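Long-range contacts in transcriptional regulator, ROK family (Vibrio cholerae O1 biovar eltor, PDB 1Z05), which probably binds DNA and regulates transcription of carbohydrate-metabolism genes, as a zinc-containing member of the ROK (NagC/XylR) family related to Escherichia coli Mlc: residues L106-L111 with H125-E130; L115-L120 with T175-V180; D235-I240 with G249-G254. All blocks are in the same frame, centred on the assembly; numbering follows the deposited sequence.

Contact 1 (L106-L111 with H125-E130); sequences LGWQFL and HELGGE
Phe-110 and His-125 form the tightly packed end of this contact. CB of His-125 sits over one face of the Phe-110 ring, offset toward its rim, in a CH-pi contact 3.5 Å from the ring centroid. The two rings are nearly parallel, with planes at 16°, but offset so that little of one lies over the other; their centroids are 4.8 Å apart. Phe-110 carries CG between its backbone N and carbonyl carbon (chi1 62°), a rotation that swings the ring back across the second strand instead of along its own. Carbonyl O of Leu-127 and CA of Gly-129 then meet the ring at its edge. Beneath the rings the backbones join as an antiparallel hydrogen-bonded pair, His-125 N to Phe-110 O (2.9 Å) and Phe-110 N to His-125 O (3.0 Å).

Toward Trp-108 the fit is looser. Leu-127 N still bonds to Trp-108 O, but from well above the carbonyl plane, and CD2 of Leu-127 lies 3.7 Å from Trp-108 CB while the indole turns outward to a bond from NE1 to His-81 O and a cation-pi contact with Arg-168. The solvent side begins at the type I turn from Glu-126 to Gly-129, closed by Gly-129 N to Glu-126 O (2.7 Å), with Glu-130 exposed beyond it.

The contact lies at the open end of the hairpin of strands 108-116 and 119-126. Strand 168-176 flanks the first strand and strand 131-138 the second, and helix 407-418 packs on Phe-110 and His-125 through Ala-410.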
loop_
_atom_site.group_PDB
_atom_site.type_symbol
_atom_site.label_atom_id
_atom_site.label_comp_id
_atom_site.label_asym_id
_atom_site.label_seq_id
_atom_site.Cartn_x
_atom_site.Cartn_y
_atom_site.Cartn_z
ATOM N N LEU A 106 14.889 20.478 23.101
ATOM C CA LEU A 106 14.589 20.971 24.437
ATOM C C LEU A 106 13.833 22.295 24.370
ATOM O O LEU A 106 14.310 23.263 23.771
ATOM C CB LEU A 106 15.874 21.101 25.274
ATOM C CG LEU A 106 15.721 21.115 26.796
ATOM C CD1 LEU A 106 15.127 19.802 27.324
ATOM C CD2 LEU A 106 17.059 21.402 27.479
ATOM N N GLY A 107 12.644 22.304 24.963
ATOM C CA GLY A 107 11.750 23.452 24.914
ATOM C C GLY A 107 10.558 23.228 24.008
ATOM O O GLY A 107 9.515 23.872 24.173
ATOM N N TRP A 108 10.707 22.320 23.046
ATOM C CA TRP A 108 9.634 22.005 22.109
ATOM C C TRP A 108 8.823 20.825 22.609
ATOM O O TRP A 108 9.379 19.835 23.096
ATOM C CB TRP A 108 10.190 21.630 20.741
ATOM C CG TRP A 108 10.952 22.702 20.050
ATOM C CD1 TRP A 108 12.295 22.727 19.819
ATOM C CD2 TRP A 108 10.417 23.879 19.441
ATOM N NE1 TRP A 108 12.633 23.853 19.118
ATOM C CE2 TRP A 108 11.499 24.581 18.870
ATOM C CE3 TRP A 108 9.126 24.409 19.318
ATOM C CZ2 TRP A 108 11.338 25.797 18.201
ATOM C CZ3 TRP A 108 8.962 25.627 18.651
ATOM C CH2 TRP A 108 10.067 26.307 18.105
ATOM N N GLN A 109 7.512 20.923 22.439
ATOM C CA GLN A 109 6.590 19.932 22.947
ATOM C C GLN A 109 5.452 19.708 21.956
ATOM O O GLN A 109 5.307 20.442 20.981
ATOM C CB GLN A 109 6.017 20.406 24.287
ATOM C CG GLN A 109 7.069 20.693 25.369
ATOM C CD GLN A 109 6.475 21.360 26.577
ATOM O OE1 GLN A 109 5.475 22.054 26.469
ATOM N NE2 GLN A 109 7.089 21.157 27.741
ATOM N N PHE A 110 4.647 18.684 22.215
ATOM C CA PHE A 110 3.388 18.484 21.506
ATOM C C PHE A 110 2.414 17.766 22.442
ATOM O O PHE A 110 2.834 17.140 23.418
ATOM C CB PHE A 110 3.602 17.692 20.196
ATOM C CG PHE A 110 4.151 16.291 20.389
ATOM C CD1 PHE A 110 3.293 15.216 20.595
ATOM C CD2 PHE A 110 5.525 16.051 20.332
ATOM C CE1 PHE A 110 3.783 13.912 20.762
ATOM C CE2 PHE A 110 6.030 14.755 20.475
ATOM C CZ PHE A 110 5.164 13.687 20.700
ATOM N N LEU A 111 1.122 17.881 22.147
ATOM C CA LEU A 111 0.095 17.112 22.821
ATOM C C LEU A 111 -0.235 15.879 22.005
ATOM O O LEU A 111 -0.312 15.938 20.769
ATOM C CB LEU A 111 -1.194 17.929 22.981
ATOM C CG LEU A 111 -1.292 19.086 23.965
ATOM C CD1 LEU A 111 -2.772 19.471 24.081
ATOM C CD2 LEU A 111 -0.737 18.712 25.324
ATOM N N HIS A 125 4.065 15.668 25.542
ATOM C CA HIS A 125 5.327 15.015 25.176
ATOM C C HIS A 125 6.383 16.054 24.833
ATOM O O HIS A 125 6.050 17.148 24.357
ATOM C CB HIS A 125 5.147 14.190 23.891
ATOM C CG HIS A 125 4.395 12.903 24.051
ATOM N ND1 HIS A 125 3.056 12.853 24.369
ATOM C CD2 HIS A 125 4.776 11.621 23.839
ATOM C CE1 HIS A 125 2.659 11.592 24.402
ATOM N NE2 HIS A 125 3.686 10.825 24.088
ATOM N N GLU A 126 7.652 15.732 25.071
ATOM C CA GLU A 126 8.735 16.513 24.479
ATOM C C GLU A 126 8.863 16.078 23.025
ATOM O O GLU A 126 8.544 14.934 22.684
ATOM C CB GLU A 126 10.068 16.380 25.244
ATOM C CG GLU A 126 10.633 14.964 25.401
ATOM C CD GLU A 126 11.575 14.528 24.268
ATOM O OE1 GLU A 126 12.275 15.383 23.664
ATOM O OE2 GLU A 126 11.627 13.309 24.001
ATOM N N LEU A 127 9.318 16.997 22.176
ATOM C CA LEU A 127 9.366 16.788 20.725
ATOM C C LEU A 127 10.012 15.464 20.267
ATOM O O LEU A 127 9.569 14.868 19.274
ATOM C CB LEU A 127 10.035 17.991 20.034
ATOM C CG LEU A 127 9.684 18.183 18.552
ATOM C CD1 LEU A 127 8.191 18.472 18.349
ATOM C CD2 LEU A 127 10.554 19.268 17.931
ATOM N N GLY A 128 11.049 15.020 20.979
ATOM C CA GLY A 128 11.677 13.716 20.744
ATOM C C GLY A 128 10.787 12.503 21.009
ATOM O O GLY A 128 11.135 11.381 20.620
ATOM N N GLY A 129 9.654 12.711 21.686
ATOM C CA GLY A 129 8.646 11.660 21.857
ATOM C C GLY A 129 8.307 11.243 23.284
ATOM O O GLY A 129 7.286 10.598 23.509
ATOM N N GLU A 130 9.156 11.603 24.247
ATOM C CA GLU A 130 8.976 11.182 25.641
ATOM C C GLU A 130 7.803 11.881 26.343
ATOM O O GLU A 130 7.591 13.077 26.160
ATOM C CB GLU A 130 10.273 11.394 26.432
ATOM C CG GLU A 130 10.351 10.577 27.724
ATOM C CD GLU A 130 11.725 9.977 27.985
ATOM O OE1 GLU A 130 12.634 10.132 27.133
ATOM O OE2 GLU A 130 11.895 9.336 29.050
#

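Contact 2 (L115-L120 with T175-V180); sequences LGRGYL and TLPGLV. With SO4 (sulfate ion), chain C; SO4 (sulfate ion), chain D.
Leu-115 meets Thr-175 and Leu-176 at the end of strand 168-176 and Pro-177 just beyond it. Its N donates to Thr-175 O (3.1 Å), a parallel-strand bond and the sole hydrogen bond between the two segments. Beyond it the chains separate: Pro-177 has no N-H to offer, and its CD approaches Leu-115 O at 3.4 Å, leaving that buried carbonyl without a polar partner.

There is one apolar pair, CB of Leu-115 facing CB of Leu-176 at 4.1 Å.

Ionic and polar bonds gather at the type II turn from Gly-116 to Tyr-119. One sulfate receives Arg-117 N at O4 (2.9 Å, 165°), Tyr-119 OH at O1 (2.8 Å, in the plane of the phenol ring) and, weakly, Arg-117 NH1 at O2. The Arg-117 chain, extended from CG to NE, carries the guanidinium past Pro-177, whose CG packs 3.8 Å from Arg-117 NH1, to a second sulfate, whose O4 accepts Arg-117 NH2 at 3.1 Å. Arg-114 and Gly-245 add further sulfate bonds.

Such a turn, with a backbone N-H and a guanidinium directed at oxyanions, is consistent with the phosphate-binding hairpin of the ASKHA fold, although the sulfates here probably come from the crystallisation liquor.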
loop_
_atom_site.group_PDB
_atom_site.type_symbol
_atom_site.label_atom_id
_atom_site.label_comp_id
_atom_site.label_asym_id
_atom_site.label_seq_id
_atom_site.Cartn_x
_atom_site.Cartn_y
_atom_site.Cartn_z
ATOM N N LEU A 115 -8.723 9.260 22.116
ATOM C CA LEU A 115 -10.144 9.123 22.392
ATOM C C LEU A 115 -10.456 7.634 22.446
ATOM O O LEU A 115 -10.566 6.976 21.408
ATOM C CB LEU A 115 -10.999 9.836 21.330
ATOM C CG LEU A 115 -12.517 9.899 21.582
ATOM C CD1 LEU A 115 -12.839 10.533 22.939
ATOM C CD2 LEU A 115 -13.244 10.651 20.467
ATOM N N GLY A 116 -10.563 7.104 23.663
ATOM C CA GLY A 116 -10.851 5.692 23.871
ATOM C C GLY A 116 -12.314 5.484 24.206
ATOM O O GLY A 116 -13.095 6.437 24.199
ATOM N N ARG A 117 -12.683 4.240 24.510
ATOM C CA ARG A 117 -14.074 3.901 24.813
ATOM C C ARG A 117 -14.469 4.378 26.205
ATOM O O ARG A 117 -14.180 3.723 27.208
ATOM C CB ARG A 117 -14.315 2.395 24.658
ATOM C CG ARG A 117 -14.124 1.894 23.228
ATOM C CD ARG A 117 -13.917 0.388 23.189
ATOM N NE ARG A 117 -14.031 -0.159 21.834
ATOM C CZ ARG A 117 -13.046 -0.193 20.941
ATOM N NH1 ARG A 117 -11.842 0.297 21.237
ATOM N NH2 ARG A 117 -13.264 -0.726 19.743
ATOM N N GLY A 118 -15.113 5.538 26.251
ATOM C CA GLY A 118 -15.564 6.121 27.504
ATOM C C GLY A 118 -14.523 6.956 28.224
ATOM O O GLY A 118 -14.721 7.338 29.375
ATOM N N TYR A 119 -13.417 7.254 27.550
ATOM C CA TYR A 119 -12.388 8.109 28.137
ATOM C C TYR A 119 -11.590 8.922 27.119
ATOM O O TYR A 119 -11.598 8.639 25.916
ATOM C CB TYR A 119 -11.427 7.288 28.999
ATOM C CG TYR A 119 -10.528 6.366 28.205
ATOM C CD1 TYR A 119 -9.300 6.812 27.702
ATOM C CD2 TYR A 119 -10.906 5.044 27.957
ATOM C CE1 TYR A 119 -8.464 5.953 26.963
ATOM C CE2 TYR A 119 -10.087 4.186 27.236
ATOM C CZ TYR A 119 -8.872 4.646 26.745
ATOM O OH TYR A 119 -8.075 3.786 26.035
ATOM N N LEU A 120 -10.891 9.931 27.634
ATOM C CA LEU A 120 -9.982 10.747 26.852
ATOM C C LEU A 120 -8.661 10.844 27.593
ATOM O O LEU A 120 -8.633 11.206 28.771
ATOM C CB LEU A 120 -10.565 12.149 26.626
ATOM C CG LEU A 120 -9.619 13.208 26.030
ATOM C CD1 LEU A 120 -9.245 12.857 24.582
ATOM C CD2 LEU A 120 -10.223 14.610 26.109
ATOM N N THR A 175 -5.418 9.974 18.345
ATOM C CA THR A 175 -5.642 8.656 17.765
ATOM C C THR A 175 -6.875 8.057 18.414
ATOM O O THR A 175 -7.229 8.416 19.542
ATOM C CB THR A 175 -4.412 7.723 17.942
ATOM O OG1 THR A 175 -4.068 7.649 19.335
ATOM C CG2 THR A 175 -3.214 8.272 17.162
ATOM N N LEU A 176 -7.552 7.179 17.680
ATOM C CA LEU A 176 -8.827 6.634 18.116
ATOM C C LEU A 176 -9.186 5.439 17.241
ATOM O O LEU A 176 -8.744 5.357 16.097
ATOM C CB LEU A 176 -9.940 7.700 18.007
ATOM C CG LEU A 176 -10.231 8.322 16.631
ATOM C CD1 LEU A 176 -11.669 8.746 16.550
ATOM C CD2 LEU A 176 -9.329 9.514 16.357
ATOM N N PRO A 177 -9.990 4.509 17.774
ATOM C CA PRO A 177 -10.506 3.421 16.922
ATOM C C PRO A 177 -11.529 3.976 15.917
ATOM O O PRO A 177 -12.050 5.073 16.122
ATOM C CB PRO A 177 -11.197 2.492 17.923
ATOM C CG PRO A 177 -11.587 3.402 19.076
ATOM C CD PRO A 177 -10.465 4.407 19.168
ATOM N N GLY A 178 -11.807 3.237 14.847
ATOM C CA GLY A 178 -12.846 3.640 13.901
ATOM C C GLY A 178 -12.357 4.050 12.525
ATOM O O GLY A 178 -11.182 3.900 12.209
ATOM N N LEU A 179 -13.269 4.563 11.701
ATOM C CA LEU A 179 -12.916 5.003 10.349
ATOM C C LEU A 179 -12.466 6.458 10.364
ATOM O O LEU A 179 -13.218 7.351 10.764
ATOM C CB LEU A 179 -14.086 4.804 9.370
ATOM C CG LEU A 179 -14.699 3.409 9.207
ATOM C CD1 LEU A 179 -15.814 3.423 8.156
ATOM C CD2 LEU A 179 -13.655 2.344 8.860
ATOM N N VAL A 180 -11.233 6.689 9.935
ATOM C CA VAL A 180 -10.616 8.006 10.042
ATOM C C VAL A 180 -9.983 8.396 8.708
ATOM O O VAL A 180 -9.186 7.639 8.133
ATOM C CB VAL A 180 -9.565 8.051 11.196
ATOM C CG1 VAL A 180 -8.865 9.406 11.276
ATOM C CG2 VAL A 180 -10.196 7.665 12.548
HETATM S S SO4 C . -10.261 1.100 24.901
HETATM O O1 SO4 C . -8.968 1.193 25.569
HETATM O O2 SO4 C . -10.291 -0.035 23.992
HETATM O O3 SO4 C . -11.266 0.935 25.950
HETATM O O4 SO4 C . -10.512 2.315 24.132
HETATM S S SO4 D . -9.899 -2.324 18.941
HETATM O O1 SO4 D . -8.555 -1.761 18.845
HETATM O O2 SO4 D . -9.865 -3.730 18.560
HETATM O O3 SO4 D . -10.363 -2.212 20.320
HETATM O O4 SO4 D . -10.817 -1.591 18.076
#

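Contact 3 (D235-I240 with G249-G254)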
loop_
_atom_site.group_PDB
_atom_site.type_symbol
_atom_site.label_atom_id
_atom_site.label_comp_id
_atom_site.label_asym_id
_atom_site.label_seq_id
_atom_site.Cartn_x
_atom_site.Cartn_y
_atom_site.Cartn_z
ATOM N N ASP A 235 11.706 -2.182 6.890
ATOM C CA ASP A 235 10.813 -1.240 6.211
ATOM C C ASP A 235 9.485 -1.869 5.781
ATOM O O ASP A 235 8.607 -1.179 5.261
ATOM C CB ASP A 235 11.516 -0.583 5.016
ATOM C CG ASP A 235 12.445 0.556 5.433
ATOM O OD1 ASP A 235 11.990 1.495 6.137
ATOM O OD2 ASP A 235 13.634 0.512 5.051
ATOM N N ASN A 236 9.358 -3.176 6.001
ATOM C CA ASN A 236 8.163 -3.942 5.648
ATOM C C ASN A 236 7.757 -4.847 6.803
ATOM O O ASN A 236 8.415 -5.839 7.075
ATOM C CB ASN A 236 8.405 -4.775 4.384
ATOM C CG ASN A 236 8.773 -3.921 3.191
ATOM O OD1 ASN A 236 9.914 -3.938 2.721
ATOM N ND2 ASN A 236 7.815 -3.143 2.710
ATOM N N SER A 237 6.694 -4.473 7.504
ATOM C CA SER A 237 6.254 -5.217 8.673
ATOM C C SER A 237 4.738 -5.165 8.823
ATOM O O SER A 237 4.056 -4.339 8.188
ATOM C CB SER A 237 6.910 -4.652 9.942
ATOM O OG SER A 237 6.505 -3.307 10.152
ATOM N N VAL A 238 4.220 -6.037 9.687
ATOM C CA VAL A 238 2.806 -6.040 10.000
ATOM C C VAL A 238 2.652 -6.112 11.513
ATOM O O VAL A 238 3.273 -6.950 12.166
ATOM C CB VAL A 238 2.064 -7.219 9.325
ATOM C CG1 VAL A 238 0.562 -7.158 9.634
ATOM C CG2 VAL A 238 2.275 -7.194 7.808
ATOM N N LEU A 239 1.849 -5.203 12.056
ATOM C CA LEU A 239 1.445 -5.250 13.455
ATOM C C LEU A 239 0.042 -5.835 13.524
ATOM O O LEU A 239 -0.881 -5.321 12.889
ATOM C CB LEU A 239 1.479 -3.847 14.082
ATOM C CG LEU A 239 0.812 -3.690 15.463
ATOM C CD1 LEU A 239 1.610 -4.366 16.565
ATOM C CD2 LEU A 239 0.594 -2.225 15.789
ATOM N N ILE A 240 -0.115 -6.914 14.286
ATOM C CA ILE A 240 -1.433 -7.495 14.504
ATOM C C ILE A 240 -1.987 -7.078 15.857
ATOM O O ILE A 240 -1.437 -7.422 16.915
ATOM C CB ILE A 240 -1.459 -9.047 14.338
ATOM C CG1 ILE A 240 -0.810 -9.466 13.004
ATOM C CG2 ILE A 240 -2.896 -9.576 14.498
ATOM C CD1 ILE A 240 -1.595 -9.049 11.747
ATOM N N GLY A 249 -1.877 -3.428 11.050
ATOM C CA GLY A 249 -1.278 -2.169 10.648
ATOM C C GLY A 249 -0.100 -2.553 9.782
ATOM O O GLY A 249 0.866 -3.142 10.262
ATOM N N ILE A 250 -0.190 -2.228 8.499
ATOM C CA ILE A 250 0.773 -2.708 7.511
ATOM C C ILE A 250 1.742 -1.587 7.152
ATOM O O ILE A 250 1.330 -0.511 6.696
ATOM C CB ILE A 250 0.042 -3.239 6.252
ATOM C CG1 ILE A 250 -0.860 -4.427 6.637
ATOM C CG2 ILE A 250 1.040 -3.649 5.161
ATOM C CD1 ILE A 250 -2.117 -4.545 5.799
ATOM N N VAL A 251 3.026 -1.852 7.373
ATOM C CA VAL A 251 4.077 -0.932 6.968
ATOM C C VAL A 251 4.721 -1.471 5.689
ATOM O O VAL A 251 5.232 -2.599 5.652
ATOM C CB VAL A 251 5.123 -0.677 8.104
ATOM C CG1 VAL A 251 6.234 0.278 7.649
ATOM C CG2 VAL A 251 4.440 -0.122 9.341
ATOM N N LEU A 252 4.668 -0.661 4.637
ATOM C CA LEU A 252 5.276 -0.986 3.355
ATOM C C LEU A 252 6.199 0.158 2.943
ATOM O O LEU A 252 5.781 1.315 2.903
ATOM C CB LEU A 252 4.197 -1.244 2.294
ATOM C CG LEU A 252 4.577 -1.668 0.868
ATOM C CD1 LEU A 252 5.074 -3.107 0.803
ATOM C CD2 LEU A 252 3.389 -1.482 -0.051
ATOM N N ASP A 253 7.460 -0.178 2.661
ATOM C CA ASP A 253 8.511 0.806 2.312
ATOM C C ASP A 253 8.654 1.926 3.340
ATOM O O ASP A 253 8.848 3.091 2.982
ATOM C CB ASP A 253 8.292 1.386 0.905
ATOM C CG ASP A 253 8.114 0.310 -0.156
ATOM O OD1 ASP A 253 8.835 -0.715 -0.117
ATOM O OD2 ASP A 253 7.244 0.491 -1.038
ATOM N N GLY A 254 8.527 1.579 4.619
ATOM C CA GLY A 254 8.731 2.549 5.690
ATOM C C GLY A 254 7.537 3.406 6.054
ATOM O O GLY A 254 7.614 4.214 6.981
HETATM O O HOH W 1 3.747 -2.892 11.174
#
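Ser-237 and Val-251 pair near the open end of this antiparallel hairpin, bonded both ways: Val-251 N to Ser-237 O at 2.8 Å and Ser-237 N to Val-251 O at 3.0 Å. Leu-239 and Gly-249 repeat the doubly bonded pattern, with Leu-239 N reaching Gly-249 O almost straight (175°). Between them Val-238 and Ile-250 form a non-hydrogen-bonded pair whose CG1 atoms meet at 4.3 Å on the other face of the sheet.

On the Ser-237 face, OG lies against Val-251 CB at 3.6 Å. Its rotation, chi1 63°, turns the hydroxyl toward a water that donates to Gly-249 O.

Beyond the last pair, in the loop, Gly-254 N bonds to Asp-235 O (2.8 Å) in the carbonyl plane, on a lone pair. This closes the end after Asp-253 has bent the chain with left-handed backbone angles. Asp-235 OD1 has a long, weak ion pair with Lys-226.

Farther out, Asn-236 packs on Arg-260 and Leu-252, in one of its two conformers, on Ile-264, both of the second subunit. Strand 360-364 runs parallel along the other edge of strand 237-242, helix 332-356 packs on Val-238 and Ile-250, and helix 217-228 lies against Leu-239.

Overall arrangement
Contacts 1 and 2 belong to one five-stranded mixed sheet and contact 3 to a second sheet with the same 3-2-1-4-5 strand order, the duplicated core expected of the ASKHA fold. Contact 1 spans the open end of hairpin 108-116/119-126, and contact 2 lies about 22 Å away between centres, at its turn, where strand 168-176 joins; their segments alternate along the chain. Contact 3 follows later, in the corresponding first hairpin of the other sheet, its centre about 25 Å from contact 1 and 22 Å from contact 2. The first sheet carries the oxyanion-binding turn, while the second touches the other subunit.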